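Long-range contacts in DNA ligase (Aquifex aeolicus, PDB 3QWU), which probably joins nucleic acid ends with ATP as an adenylating nucleotidyltransferase, and binds adenosine and calcium: residues T307-K312 with Y343-F348; H329-E334 with D349-N354. All blocks are in the same frame, centred on the assembly; numbering follows the deposited sequence.

Contact 1 (T307-K312 with Y343-F348); sequences TCKFRK and YWRLEF
Cys308 and Leu346 face each other as an antiparallel hydrogen-bonded pair. Cys308 N gives its hydrogen to Leu346 O at 2.8 Å, and Leu346 N returns a bond of 2.7 Å to Cys308 O. Two residues along, Phe310 and Trp344 pair in the same way. Phe310 N reaches Trp344 O at 2.8 Å. Trp344 N binds Phe310 O at 2.7 Å, and its bond is the most bent of the four, 142° at the hydrogen. All four N-H groups and all four carbonyls of these residues are thus used. Strands 303-310 and 343-352 join here in a three-stranded antiparallel sheet of the C-terminal region, with 343-352 in the middle. The other edge of 343-348 bonds to strand 330-340.

Thr307, Lys309, Arg345 and Glu347 stand on one face of the sheet. Thr307 OG1 makes a weak bond of 3.4 Å to Leu346 O, which also takes Cys308 N. The Arg345 chain bends at chi2 and chi3, bringing NH1 2.9 Å from Thr307 OG1. Salt bridges to Glu340 and Glu137 hold its guanidinium. Lys309 CG lies over one face of that group. Further out, the lysine bends at chi3 (90°) and crosses the Tyr343 ring. CE makes a CH-pi contact, and NZ sits 4.0 Å from the ring centroid of Tyr343 as a cation-pi pair. Tyr343 OH bonds to Asp114, and Glu347 pairs with Arg336. On the other face, Phe310 CE1 touches Leu346 CB at 3.8 Å.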
loop_
_atom_site.group_PDB
_atom_site.type_symbol
_atom_site.label_atom_id
_atom_site.label_comp_id
_atom_site.label_asym_id
_atom_site.label_seq_id
_atom_site.Cartn_x
_atom_site.Cartn_y
_atom_site.Cartn_z
ATOM N N THR A 307 -28.202 0.821 1.427
ATOM C CA THR A 307 -29.645 0.955 1.638
ATOM C C THR A 307 -30.017 0.867 3.107
ATOM O O THR A 307 -29.528 0.030 3.819
ATOM C CB THR A 307 -30.475 -0.077 0.805
ATOM O OG1 THR A 307 -31.890 0.141 1.022
ATOM C CG2 THR A 307 -30.148 -1.512 1.186
ATOM N N CYS A 308 -30.863 1.751 3.589
ATOM C CA CYS A 308 -31.209 1.744 5.017
ATOM C C CYS A 308 -32.540 2.450 5.256
ATOM O O CYS A 308 -33.061 3.106 4.361
ATOM C CB CYS A 308 -30.074 2.346 5.833
ATOM S SG CYS A 308 -29.656 4.048 5.343
ATOM N N LYS A 309 -33.102 2.251 6.448
ATOM C CA LYS A 309 -34.505 2.637 6.813
ATOM C C LYS A 309 -34.576 3.653 7.946
ATOM O O LYS A 309 -33.877 3.495 8.937
ATOM C CB LYS A 309 -35.192 1.420 7.386
ATOM C CG LYS A 309 -36.192 0.785 6.570
ATOM C CD LYS A 309 -36.475 -0.614 7.167
ATOM C CE LYS A 309 -37.590 -0.585 8.206
ATOM N NZ LYS A 309 -37.913 -1.913 8.810
ATOM N N PHE A 310 -35.458 4.629 7.861
ATOM C CA PHE A 310 -35.618 5.569 8.958
ATOM C C PHE A 310 -37.059 5.705 9.376
ATOM O O PHE A 310 -37.943 5.567 8.556
ATOM C CB PHE A 310 -35.154 6.974 8.613
ATOM C CG PHE A 310 -33.757 7.065 8.185
ATOM C CD1 PHE A 310 -33.362 6.541 6.967
ATOM C CD2 PHE A 310 -32.835 7.752 8.957
ATOM C CE1 PHE A 310 -32.042 6.649 6.541
ATOM C CE2 PHE A 310 -31.515 7.901 8.534
ATOM C CZ PHE A 310 -31.104 7.335 7.335
ATOM N N ARG A 311 -37.266 6.012 10.652
ATOM C CA ARG A 311 -38.563 6.431 11.186
ATOM C C ARG A 311 -38.881 7.871 10.762
ATOM O O ARG A 311 -40.044 8.190 10.478
ATOM C CB ARG A 311 -38.573 6.296 12.706
ATOM C CG ARG A 311 -38.141 4.888 13.147
ATOM C CD ARG A 311 -38.423 4.604 14.579
ATOM N NE ARG A 311 -39.815 4.215 14.770
ATOM C CZ ARG A 311 -40.372 3.945 15.952
ATOM N NH1 ARG A 311 -41.660 3.608 15.994
ATOM N NH2 ARG A 311 -39.659 4.012 17.077
ATOM N N LYS A 312 -37.847 8.711 10.651
ATOM C CA LYS A 312 -38.035 10.088 10.258
ATOM C C LYS A 312 -37.282 10.422 8.980
ATOM O O LYS A 312 -36.078 10.157 8.875
ATOM C CB LYS A 312 -37.490 11.006 11.338
ATOM C CG LYS A 312 -38.212 10.975 12.652
ATOM C CD LYS A 312 -38.056 12.348 13.357
ATOM C CE LYS A 312 -38.680 12.377 14.776
ATOM N NZ LYS A 312 -38.467 13.725 15.405
ATOM N N TYR A 343 -41.663 3.378 7.544
ATOM C CA TYR A 343 -40.300 3.907 7.479
ATOM C C TYR A 343 -40.055 4.582 6.152
ATOM O O TYR A 343 -40.660 4.238 5.141
ATOM C CB TYR A 343 -39.279 2.791 7.658
ATOM C CG TYR A 343 -39.395 2.101 8.987
ATOM C CD1 TYR A 343 -38.651 2.520 10.084
ATOM C CD2 TYR A 343 -40.266 1.032 9.158
ATOM C CE1 TYR A 343 -38.771 1.885 11.333
ATOM C CE2 TYR A 343 -40.385 0.372 10.417
ATOM C CZ TYR A 343 -39.633 0.808 11.501
ATOM O OH TYR A 343 -39.763 0.185 12.734
ATOM N N TRP A 344 -39.176 5.572 6.176
ATOM C CA TRP A 344 -38.590 6.129 4.967
ATOM C C TRP A 344 -37.408 5.251 4.518
ATOM O O TRP A 344 -36.449 5.087 5.269
ATOM C CB TRP A 344 -38.155 7.551 5.253
ATOM C CG TRP A 344 -39.330 8.408 5.426
ATOM C CD1 TRP A 344 -40.031 8.642 6.586
ATOM C CD2 TRP A 344 -40.011 9.119 4.396
ATOM N NE1 TRP A 344 -41.087 9.485 6.334
ATOM C CE2 TRP A 344 -41.104 9.788 5.000
ATOM C CE3 TRP A 344 -39.800 9.264 3.014
ATOM C CZ2 TRP A 344 -41.978 10.594 4.278
ATOM C CZ3 TRP A 344 -40.677 10.077 2.289
ATOM C CH2 TRP A 344 -41.754 10.729 2.924
ATOM N N ARG A 345 -37.484 4.662 3.327
ATOM C CA ARG A 345 -36.360 3.888 2.787
ATOM C C ARG A 345 -35.336 4.792 2.079
ATOM O O ARG A 345 -35.710 5.611 1.229
ATOM C CB ARG A 345 -36.857 2.818 1.824
ATOM C CG ARG A 345 -35.797 2.226 0.958
ATOM C CD ARG A 345 -34.819 1.453 1.756
ATOM N NE ARG A 345 -35.443 0.286 2.342
ATOM C CZ ARG A 345 -34.818 -0.616 3.075
ATOM N NH1 ARG A 345 -33.528 -0.487 3.363
ATOM N NH2 ARG A 345 -35.497 -1.646 3.546
ATOM N N LEU A 346 -34.064 4.686 2.460
ATOM C CA LEU A 346 -33.000 5.430 1.775
ATOM C C LEU A 346 -32.065 4.487 1.031
ATOM O O LEU A 346 -31.622 3.466 1.576
ATOM C CB LEU A 346 -32.179 6.260 2.735
ATOM C CG LEU A 346 -31.045 7.078 2.109
ATOM C CD1 LEU A 346 -31.575 8.185 1.185
ATOM C CD2 LEU A 346 -30.230 7.654 3.231
ATOM N N GLU A 347 -31.773 4.835 -0.217
ATOM C CA GLU A 347 -30.745 4.144 -0.991
ATOM C C GLU A 347 -29.818 5.198 -1.504
ATOM O O GLU A 347 -30.275 6.204 -2.012
ATOM C CB GLU A 347 -31.328 3.408 -2.213
ATOM C CG GLU A 347 -32.245 2.237 -1.926
ATOM C CD GLU A 347 -32.572 1.433 -3.182
ATOM O OE1 GLU A 347 -31.840 1.523 -4.195
ATOM O OE2 GLU A 347 -33.576 0.687 -3.143
ATOM N N PHE A 348 -28.516 4.973 -1.418
ATOM C CA PHE A 348 -27.590 5.970 -1.930
ATOM C C PHE A 348 -26.275 5.363 -2.375
ATOM O O PHE A 348 -25.916 4.250 -1.980
ATOM C CB PHE A 348 -27.373 7.102 -0.903
ATOM C CG PHE A 348 -26.580 6.696 0.298
ATOM C CD1 PHE A 348 -27.208 6.189 1.427
ATOM C CD2 PHE A 348 -25.184 6.856 0.324
ATOM C CE1 PHE A 348 -26.458 5.810 2.563
ATOM C CE2 PHE A 348 -24.437 6.487 1.450
ATOM C CZ PHE A 348 -25.060 5.948 2.556
#

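Contact 2 (H329-E334 with D349-N354); sequences HIQVKE and DKVFLN
This contact pairs the two strands at the open end of the long beta hairpin 330-340 and 343-352. Gln331 and Val351 form one hydrogen-bonded pair. Gln331 N to Val351 O and Val351 N to Gln331 O both measure 2.9 Å, and the second is almost straight at 175°. Lys333 and Asp349 form the next such pair, with Lys333 N to Asp349 O at 3.0 Å. The return bond, Asp349 N to Lys333 O, is 2.9 Å. The Asp349 carboxylate turns to Arg335 and Thr305.

On one face, Ile330 and Phe352 point the same way, side by side. Ile330 CD1 meets Phe352 CD1 at 4.0 Å. Ile330 CG2, anti to the backbone N, reaches Lys350 CB at 3.8 Å. The lysine chain then runs on to Pro139 O. On the opposite face, Gln331 CB packs against Val351 CB and Leu353 CD1; the Gln331 and Leu353 side chains cross at about a right angle.

Past the paired strands, Leu353 N donates to His329 O at 3.2 Å. Leu353 CD2 lies 3.3 Å from His329 O. Asn354 OD1 approaches the histidine obliquely. The Leu353 N-H belongs to the first turn of helix 353-363, for which Phe352 is the N-cap residue. The pattern is that of an antiparallel beta hairpin whose second strand passes directly into a helix.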
loop_
_atom_site.group_PDB
_atom_site.type_symbol
_atom_site.label_atom_id
_atom_site.label_comp_id
_atom_site.label_asym_id
_atom_site.label_seq_id
_atom_site.Cartn_x
_atom_site.Cartn_y
_atom_site.Cartn_z
ATOM N N HIS A 329 -13.401 13.327 -2.126
ATOM C CA HIS A 329 -13.101 12.418 -3.270
ATOM C C HIS A 329 -14.219 11.350 -3.461
ATOM O O HIS A 329 -14.319 10.703 -4.521
ATOM C CB HIS A 329 -11.761 11.656 -3.134
ATOM C CG HIS A 329 -10.646 12.412 -2.472
ATOM N ND1 HIS A 329 -10.058 13.532 -3.030
ATOM C CD2 HIS A 329 -9.954 12.153 -1.333
ATOM C CE1 HIS A 329 -9.086 13.959 -2.236
ATOM N NE2 HIS A 329 -9.006 13.142 -1.197
ATOM N N ILE A 330 -15.001 11.113 -2.412
ATOM C CA ILE A 330 -16.174 10.246 -2.492
ATOM C C ILE A 330 -17.399 11.142 -2.668
ATOM O O ILE A 330 -17.584 12.068 -1.896
ATOM C CB ILE A 330 -16.348 9.420 -1.199
ATOM C CG1 ILE A 330 -15.302 8.300 -1.077
ATOM C CG2 ILE A 330 -17.712 8.826 -1.165
ATOM C CD1 ILE A 330 -13.915 8.642 -1.665
ATOM N N GLN A 331 -18.209 10.883 -3.690
ATOM C CA GLN A 331 -19.450 11.616 -3.889
ATOM C C GLN A 331 -20.592 10.827 -3.270
ATOM O O GLN A 331 -20.788 9.661 -3.623
ATOM C CB GLN A 331 -19.743 11.828 -5.383
ATOM C CG GLN A 331 -21.093 12.490 -5.684
ATOM C CD GLN A 331 -21.307 12.811 -7.175
ATOM O OE1 GLN A 331 -20.721 12.185 -8.070
ATOM N NE2 GLN A 331 -22.176 13.776 -7.436
ATOM N N VAL A 332 -21.353 11.460 -2.371
ATOM C CA VAL A 332 -22.620 10.890 -1.870
ATOM C C VAL A 332 -23.765 11.369 -2.749
ATOM O O VAL A 332 -23.914 12.578 -3.023
ATOM C CB VAL A 332 -22.830 11.215 -0.394
ATOM C CG1 VAL A 332 -24.124 10.563 0.134
ATOM C CG2 VAL A 332 -21.611 10.755 0.407
ATOM N N LYS A 333 -24.495 10.408 -3.287
ATOM C CA LYS A 333 -25.476 10.652 -4.338
ATOM C C LYS A 333 -26.733 9.831 -4.060
ATOM O O LYS A 333 -26.704 8.609 -4.184
ATOM C CB LYS A 333 -24.906 10.265 -5.705
ATOM C CG LYS A 333 -25.889 10.385 -6.895
ATOM C CD LYS A 333 -25.835 11.779 -7.566
ATOM C CE LYS A 333 -26.977 12.037 -8.605
ATOM N NZ LYS A 333 -27.611 13.403 -8.428
ATOM N N GLU A 334 -27.818 10.514 -3.689
ATOM C CA GLU A 334 -29.074 9.876 -3.340
ATOM C C GLU A 334 -29.661 9.193 -4.552
ATOM O O GLU A 334 -29.678 9.781 -5.604
ATOM C CB GLU A 334 -30.070 10.956 -2.838
ATOM C CG GLU A 334 -31.469 10.420 -2.468
ATOM C CD GLU A 334 -32.468 11.517 -2.087
ATOM O OE1 GLU A 334 -32.140 12.356 -1.219
ATOM O OE2 GLU A 334 -33.598 11.520 -2.635
ATOM N N ASP A 349 -25.571 6.133 -3.204
ATOM C CA ASP A 349 -24.323 5.722 -3.761
ATOM C C ASP A 349 -23.137 6.481 -3.144
ATOM O O ASP A 349 -23.219 7.697 -2.931
ATOM C CB ASP A 349 -24.385 5.941 -5.271
ATOM C CG ASP A 349 -25.349 4.960 -5.980
ATOM O OD1 ASP A 349 -25.747 3.910 -5.384
ATOM O OD2 ASP A 349 -25.675 5.218 -7.170
ATOM N N LYS A 350 -22.066 5.757 -2.807
ATOM C CA LYS A 350 -20.754 6.372 -2.634
ATOM C C LYS A 350 -20.016 6.115 -3.968
ATOM O O LYS A 350 -19.748 4.964 -4.329
ATOM C CB LYS A 350 -19.971 5.798 -1.420
ATOM C CG LYS A 350 -20.561 6.154 -0.023
ATOM C CD LYS A 350 -19.944 5.352 1.180
ATOM C CE LYS A 350 -21.008 5.202 2.335
ATOM N NZ LYS A 350 -20.472 4.932 3.698
ATOM N N VAL A 351 -19.784 7.185 -4.722
ATOM C CA VAL A 351 -19.078 7.159 -6.001
ATOM C C VAL A 351 -17.624 7.499 -5.713
ATOM O O VAL A 351 -17.356 8.592 -5.205
ATOM C CB VAL A 351 -19.646 8.252 -7.005
ATOM C CG1 VAL A 351 -18.834 8.306 -8.310
ATOM C CG2 VAL A 351 -21.174 8.043 -7.297
ATOM N N PHE A 352 -16.706 6.587 -6.035
ATOM C CA PHE A 352 -15.261 6.805 -5.886
ATOM C C PHE A 352 -14.681 7.486 -7.133
ATOM O O PHE A 352 -14.363 6.819 -8.131
ATOM C CB PHE A 352 -14.572 5.447 -5.655
ATOM C CG PHE A 352 -15.040 4.751 -4.398
ATOM C CD1 PHE A 352 -14.392 4.960 -3.189
ATOM C CD2 PHE A 352 -16.188 3.963 -4.413
ATOM C CE1 PHE A 352 -14.859 4.354 -2.026
ATOM C CE2 PHE A 352 -16.662 3.362 -3.256
ATOM C CZ PHE A 352 -15.995 3.531 -2.076
ATOM N N LEU A 353 -14.522 8.809 -7.060
ATOM C CA LEU A 353 -14.199 9.637 -8.221
ATOM C C LEU A 353 -12.803 9.391 -8.737
ATOM O O LEU A 353 -12.559 9.486 -9.944
ATOM C CB LEU A 353 -14.292 11.145 -7.885
ATOM C CG LEU A 353 -15.584 11.976 -7.910
ATOM C CD1 LEU A 353 -16.906 11.191 -7.974
ATOM C CD2 LEU A 353 -15.551 12.875 -6.673
ATOM N N ASN A 354 -11.883 9.130 -7.817
ATOM C CA ASN A 354 -10.498 8.910 -8.198
ATOM C C ASN A 354 -10.294 7.544 -8.814
ATOM O O ASN A 354 -9.644 7.426 -9.825
ATOM C CB ASN A 354 -9.535 9.222 -7.043
ATOM C CG ASN A 354 -9.457 10.769 -6.754
ATOM O OD1 ASN A 354 -9.156 11.211 -5.631
ATOM N ND2 ASN A 354 -9.788 11.570 -7.767
#

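Followed toward the C terminus, the chain enters this region in strand 303-310, then runs through helix 313-325 into strand 330-340. It turns back as strand 343-352 and leaves in helix 353-363. Contact 1 closes the loop of 30 residues between 307-312 and 343-348, which includes helix 313-325. Contact 2 closes the 14-residue span between 329-334 and 349-354 that holds the rest of the hairpin and its turn. The two loops cross, because the segments alternate along the chain. Both contacts use successive parts of strand 343-352, joining it to its two neighbours in the sheet. They meet where Phe348 packs on Val332, Lys333 and Glu334.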